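Local coordinates for intimin adherence protein (Escherichia coli O157:H7, PDB 3NCX) that probably mediates intimate bacterial attachment to host cells as an outer-membrane adhesin whose lectin-like C-terminal domain recognises the receptor Tir, at residues A[6-18]-A[77-89]. The protein carries 1 engineered substitution. Sequence-based numbering, arbitrary orientation.
Sequences TFFDELKIDNKVD and IKATSGDKQTVSY
Q85 reaches from just after the turn of the 77-89 hairpin up to the backbone of 6-18, its long amide side chain suiting a place where apolar packing gives way to polar backbone. Its CB rests on CB of L11 at 3.8 Å. Because CG stands anti to the carbonyl carbon (chi1 -71°) and the chain then runs on extended, the amide arrives level with the L11 peptide. There OE1 accepts a nearly straight bond from L11 N (3.0 Å), the donor lying above the carbonyl plane rather than on a lone pair. NE2 makes a weak bond to D9 O and a firm one, 2.7 Å, to D83 OD1. That oxygen uses its syn lone pair and lies almost in the plane of the Q85 amide, which helps fix the amide flip; a short carboxylate suits this role. D83 also meets F8, whose CE2 lies 4.0 Å from D83 CB.

Further along, apolar side chains take over, some resting on backbone carbonyls. L11 lays CG against V87, and its forked tip suits the hairpin backbone, over which CD2 settles near A79 O. I13, branched at CB, reaches three neighbours: CG1 slides past V87 CG1 (3.5 Å), CG2 meets Y89 CB, and CD1 comes within 3.6 Å of A79 CB, whose small methyl admits it. W51 and Y49 of strand 49-53 extend this core, and V17 CG2 ends the row, 3.8 Å from Y89 OH. Strand 12-13 pairs with strand 37-43 in one sheet and turns I13 towards the hairpin in the other, the two-layer packing of an Ig-like beta sandwich.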
loop_
_atom_site.group_PDB
_atom_site.type_symbol
_atom_site.label_atom_id
_atom_site.label_comp_id
_atom_site.label_asym_id
_atom_site.label_seq_id
_atom_site.Cartn_x
_atom_site.Cartn_y
_atom_site.Cartn_z
ATOM N N THR A 6 -21.754 -33.283 -5.377
ATOM C CA THR A 6 -20.991 -32.419 -6.270
ATOM C C THR A 6 -19.499 -32.735 -6.210
ATOM O O THR A 6 -19.021 -33.339 -5.250
ATOM C CB THR A 6 -21.203 -30.932 -5.929
ATOM O OG1 THR A 6 -21.144 -30.757 -4.508
ATOM C CG2 THR A 6 -22.556 -30.457 -6.431
ATOM N N PHE A 7 -18.769 -32.318 -7.241
ATOM C CA PHE A 7 -17.330 -32.547 -7.316
ATOM C C PHE A 7 -16.589 -31.237 -7.589
ATOM O O PHE A 7 -17.011 -30.443 -8.431
ATOM C CB PHE A 7 -17.014 -33.575 -8.406
ATOM C CG PHE A 7 -17.654 -34.919 -8.178
ATOM C CD1 PHE A 7 -18.196 -35.633 -9.236
ATOM C CD2 PHE A 7 -17.706 -35.472 -6.907
ATOM C CE1 PHE A 7 -18.785 -36.869 -9.030
ATOM C CE2 PHE A 7 -18.293 -36.710 -6.696
ATOM C CZ PHE A 7 -18.833 -37.409 -7.759
ATOM N N PHE A 8 -15.486 -31.014 -6.878
ATOM C CA PHE A 8 -14.741 -29.763 -7.001
ATOM C C PHE A 8 -13.292 -29.979 -7.435
ATOM O O PHE A 8 -12.737 -31.064 -7.260
ATOM C CB PHE A 8 -14.752 -29.000 -5.673
ATOM C CG PHE A 8 -15.898 -29.359 -4.774
ATOM C CD1 PHE A 8 -17.186 -28.938 -5.063
ATOM C CD2 PHE A 8 -15.684 -30.108 -3.628
ATOM C CE1 PHE A 8 -18.239 -29.266 -4.231
ATOM C CE2 PHE A 8 -16.735 -30.438 -2.793
ATOM C CZ PHE A 8 -18.013 -30.017 -3.095
ATOM N N ASP A 9 -12.686 -28.937 -7.997
ATOM C CA ASP A 9 -11.263 -28.962 -8.311
ATOM C C ASP A 9 -10.484 -28.618 -7.051
ATOM O O ASP A 9 -11.070 -28.250 -6.031
ATOM C CB ASP A 9 -10.922 -27.952 -9.409
ATOM C CG ASP A 9 -12.109 -27.622 -10.288
ATOM O OD1 ASP A 9 -12.453 -28.445 -11.161
ATOM O OD2 ASP A 9 -12.691 -26.531 -10.109
ATOM N N GLU A 10 -9.163 -28.728 -7.117
ATOM C CA GLU A 10 -8.340 -28.399 -5.963
ATOM C C GLU A 10 -8.301 -26.891 -5.737
ATOM O O GLU A 10 -8.257 -26.110 -6.688
ATOM C CB GLU A 10 -6.929 -28.968 -6.114
ATOM C CG GLU A 10 -6.120 -28.381 -7.253
ATOM C CD GLU A 10 -4.688 -28.888 -7.263
ATOM O OE1 GLU A 10 -4.460 -30.051 -6.867
ATOM O OE2 GLU A 10 -3.787 -28.119 -7.662
ATOM N N LEU A 11 -8.335 -26.495 -4.470
ATOM C CA LEU A 11 -8.299 -25.089 -4.095
ATOM C C LEU A 11 -7.024 -24.427 -4.606
ATOM O O LEU A 11 -5.937 -24.999 -4.515
ATOM C CB LEU A 11 -8.393 -24.948 -2.574
ATOM C CG LEU A 11 -8.368 -23.533 -1.998
ATOM C CD1 LEU A 11 -9.531 -22.715 -2.534
ATOM C CD2 LEU A 11 -8.399 -23.585 -0.480
ATOM N N LYS A 12 -7.167 -23.219 -5.142
ATOM C CA LYS A 12 -6.043 -22.492 -5.719
ATOM C C LYS A 12 -6.194 -20.987 -5.513
ATOM O O LYS A 12 -7.223 -20.406 -5.861
ATOM C CB LYS A 12 -5.934 -22.801 -7.216
ATOM C CG LYS A 12 -4.898 -21.970 -7.958
ATOM C CD LYS A 12 -3.489 -22.495 -7.734
ATOM C CE LYS A 12 -2.444 -21.523 -8.267
ATOM N NZ LYS A 12 -2.647 -21.207 -9.709
ATOM N N ILE A 13 -5.171 -20.360 -4.942
ATOM C CA ILE A 13 -5.153 -18.907 -4.812
ATOM C C ILE A 13 -4.493 -18.268 -6.034
ATOM O O ILE A 13 -3.312 -18.495 -6.307
ATOM C CB ILE A 13 -4.425 -18.446 -3.535
ATOM C CG1 ILE A 13 -5.264 -18.766 -2.298
ATOM C CG2 ILE A 13 -4.150 -16.953 -3.591
ATOM C CD1 ILE A 13 -4.643 -18.283 -1.004
ATOM N N ASP A 14 -5.267 -17.473 -6.765
ATOM C CA ASP A 14 -4.780 -16.822 -7.977
ATOM C C ASP A 14 -3.557 -15.955 -7.698
ATOM O O ASP A 14 -3.565 -15.126 -6.786
ATOM C CB ASP A 14 -5.887 -15.975 -8.609
ATOM C CG ASP A 14 -6.158 -16.349 -10.055
ATOM O OD1 ASP A 14 -5.448 -15.837 -10.947
ATOM O OD2 ASP A 14 -7.083 -17.156 -10.296
ATOM N N ASN A 15 -2.507 -16.152 -8.487
ATOM C CA ASN A 15 -1.310 -15.328 -8.381
ATOM C C ASN A 15 -1.576 -13.913 -8.881
ATOM O O ASN A 15 -0.856 -12.972 -8.544
ATOM C CB ASN A 15 -0.156 -15.960 -9.158
ATOM C CG ASN A 15 1.089 -15.099 -9.150
ATOM O OD1 ASN A 15 1.782 -14.999 -8.136
ATOM N ND2 ASN A 15 1.384 -14.471 -10.283
ATOM N N LYS A 16 -2.621 -13.773 -9.688
ATOM C CA LYS A 16 -3.035 -12.474 -10.193
ATOM C C LYS A 16 -3.846 -11.754 -9.118
ATOM O O LYS A 16 -4.890 -12.241 -8.686
ATOM C CB LYS A 16 -3.875 -12.642 -11.460
ATOM C CG LYS A 16 -3.797 -11.473 -12.430
ATOM C CD LYS A 16 -2.616 -11.618 -13.385
ATOM C CE LYS A 16 -2.778 -12.838 -14.285
ATOM N NZ LYS A 16 -1.674 -12.962 -15.280
ATOM N N VAL A 17 -3.359 -10.597 -8.686
ATOM C CA VAL A 17 -4.005 -9.844 -7.617
ATOM C C VAL A 17 -4.794 -8.649 -8.150
ATOM O O VAL A 17 -4.401 -8.018 -9.130
ATOM C CB VAL A 17 -2.975 -9.366 -6.571
ATOM C CG1 VAL A 17 -3.386 -8.035 -5.973
ATOM C CG2 VAL A 17 -2.791 -10.417 -5.487
ATOM N N ASP A 18 -5.913 -8.349 -7.497
ATOM C CA ASP A 18 -6.747 -7.218 -7.886
ATOM C C ASP A 18 -6.472 -5.996 -7.014
ATOM O O ASP A 18 -6.956 -5.909 -5.887
ATOM C CB ASP A 18 -8.227 -7.592 -7.801
ATOM C CG ASP A 18 -9.141 -6.428 -8.128
ATOM O OD1 ASP A 18 -10.234 -6.341 -7.531
ATOM O OD2 ASP A 18 -8.766 -5.598 -8.984
ATOM N N ILE A 77 -0.593 -15.770 3.772
ATOM C CA ILE A 77 -2.046 -15.689 3.833
ATOM C C ILE A 77 -2.656 -17.018 3.407
ATOM O O ILE A 77 -2.287 -17.574 2.374
ATOM C CB ILE A 77 -2.584 -14.574 2.926
ATOM C CG1 ILE A 77 -1.986 -13.228 3.339
ATOM C CG2 ILE A 77 -4.109 -14.535 2.970
ATOM C CD1 ILE A 77 -2.396 -12.079 2.451
ATOM N N LYS A 78 -3.587 -17.524 4.209
ATOM C CA LYS A 78 -4.208 -18.814 3.925
ATOM C C LYS A 78 -5.695 -18.695 3.604
ATOM O O LYS A 78 -6.435 -17.975 4.275
ATOM C CB LYS A 78 -4.000 -19.781 5.093
ATOM C CG LYS A 78 -2.570 -20.279 5.243
ATOM C CD LYS A 78 -2.456 -21.305 6.360
ATOM C CE LYS A 78 -1.043 -21.853 6.459
ATOM N NZ LYS A 78 -0.870 -22.754 7.630
ATOM N N ALA A 79 -6.120 -19.409 2.568
ATOM C CA ALA A 79 -7.528 -19.473 2.204
ATOM C C ALA A 79 -8.055 -20.884 2.442
ATOM O O ALA A 79 -7.461 -21.862 1.987
ATOM C CB ALA A 79 -7.721 -19.072 0.752
ATOM N N THR A 80 -9.168 -20.986 3.161
ATOM C CA THR A 80 -9.761 -22.281 3.468
ATOM C C THR A 80 -11.159 -22.408 2.876
ATOM O O THR A 80 -12.084 -21.702 3.278
ATOM C CB THR A 80 -9.828 -22.531 4.987
ATOM O OG1 THR A 80 -8.501 -22.685 5.505
ATOM C CG2 THR A 80 -10.626 -23.787 5.286
ATOM N N SER A 81 -11.302 -23.313 1.913
ATOM C CA SER A 81 -12.592 -23.572 1.289
ATOM C C SER A 81 -13.499 -24.336 2.244
ATOM O O SER A 81 -13.040 -24.874 3.254
ATOM C CB SER A 81 -12.407 -24.360 -0.008
ATOM O OG SER A 81 -11.661 -25.544 0.219
ATOM N N GLY A 82 -14.787 -24.383 1.920
ATOM C CA GLY A 82 -15.760 -25.039 2.771
ATOM C C GLY A 82 -15.538 -26.535 2.875
ATOM O O GLY A 82 -15.930 -27.164 3.858
ATOM N N ASP A 83 -14.905 -27.106 1.856
ATOM C CA ASP A 83 -14.677 -28.546 1.810
ATOM C C ASP A 83 -13.350 -28.941 2.453
ATOM O O ASP A 83 -12.750 -29.951 2.085
ATOM C CB ASP A 83 -14.743 -29.047 0.368
ATOM C CG ASP A 83 -13.850 -28.256 -0.560
ATOM O OD1 ASP A 83 -12.723 -28.717 -0.836
ATOM O OD2 ASP A 83 -14.274 -27.170 -1.007
ATOM N N LYS A 84 -12.897 -28.133 3.407
ATOM C CA LYS A 84 -11.718 -28.456 4.209
ATOM C C LYS A 84 -10.397 -28.453 3.433
ATOM O O LYS A 84 -9.488 -29.225 3.740
ATOM C CB LYS A 84 -11.911 -29.798 4.922
ATOM C CG LYS A 84 -12.868 -29.748 6.107
ATOM C CD LYS A 84 -12.108 -29.585 7.416
ATOM C CE LYS A 84 -11.167 -30.762 7.653
ATOM N NZ LYS A 84 -10.362 -30.599 8.895
ATOM N N GLN A 85 -10.290 -27.585 2.431
ATOM C CA GLN A 85 -9.022 -27.391 1.735
ATOM C C GLN A 85 -8.362 -26.100 2.199
ATOM O O GLN A 85 -9.036 -25.100 2.439
ATOM C CB GLN A 85 -9.216 -27.359 0.218
ATOM C CG GLN A 85 -9.577 -28.695 -0.406
ATOM C CD GLN A 85 -9.496 -28.669 -1.922
ATOM O OE1 GLN A 85 -8.409 -28.743 -2.498
ATOM N NE2 GLN A 85 -10.646 -28.559 -2.576
ATOM N N THR A 86 -7.042 -26.125 2.328
ATOM C CA THR A 86 -6.298 -24.940 2.734
ATOM C C THR A 86 -5.088 -24.713 1.835
ATOM O O THR A 86 -4.295 -25.625 1.595
ATOM C CB THR A 86 -5.854 -25.023 4.207
ATOM O OG1 THR A 86 -7.007 -24.958 5.055
ATOM C CG2 THR A 86 -4.917 -23.875 4.551
ATOM N N VAL A 87 -4.961 -23.488 1.340
ATOM C CA VAL A 87 -3.879 -23.128 0.436
ATOM C C VAL A 87 -3.185 -21.851 0.903
ATOM O O VAL A 87 -3.832 -20.931 1.402
ATOM C CB VAL A 87 -4.400 -22.958 -1.007
ATOM C CG1 VAL A 87 -3.654 -21.852 -1.727
ATOM C CG2 VAL A 87 -4.298 -24.274 -1.767
ATOM N N SER A 88 -1.866 -21.805 0.742
ATOM C CA SER A 88 -1.079 -20.658 1.182
ATOM C C SER A 88 -0.696 -19.728 0.034
ATOM O O SER A 88 -0.370 -20.178 -1.064
ATOM C CB SER A 88 0.187 -21.120 1.908
ATOM O OG SER A 88 -0.126 -21.797 3.111
ATOM N N TYR A 89 -0.744 -18.427 0.307
ATOM C CA TYR A 89 -0.245 -17.408 -0.611
ATOM C C TYR A 89 0.704 -16.484 0.147
ATOM O O TYR A 89 0.300 -15.822 1.098
ATOM C CB TYR A 89 -1.397 -16.600 -1.212
ATOM C CG TYR A 89 -0.947 -15.351 -1.938
ATOM C CD1 TYR A 89 -0.850 -14.137 -1.271
ATOM C CD2 TYR A 89 -0.613 -15.385 -3.286
ATOM C CE1 TYR A 89 -0.434 -12.992 -1.925
ATOM C CE2 TYR A 89 -0.196 -14.244 -3.949
ATOM C CZ TYR A 89 -0.109 -13.050 -3.264
ATOM O OH TYR A 89 0.306 -11.911 -3.916
#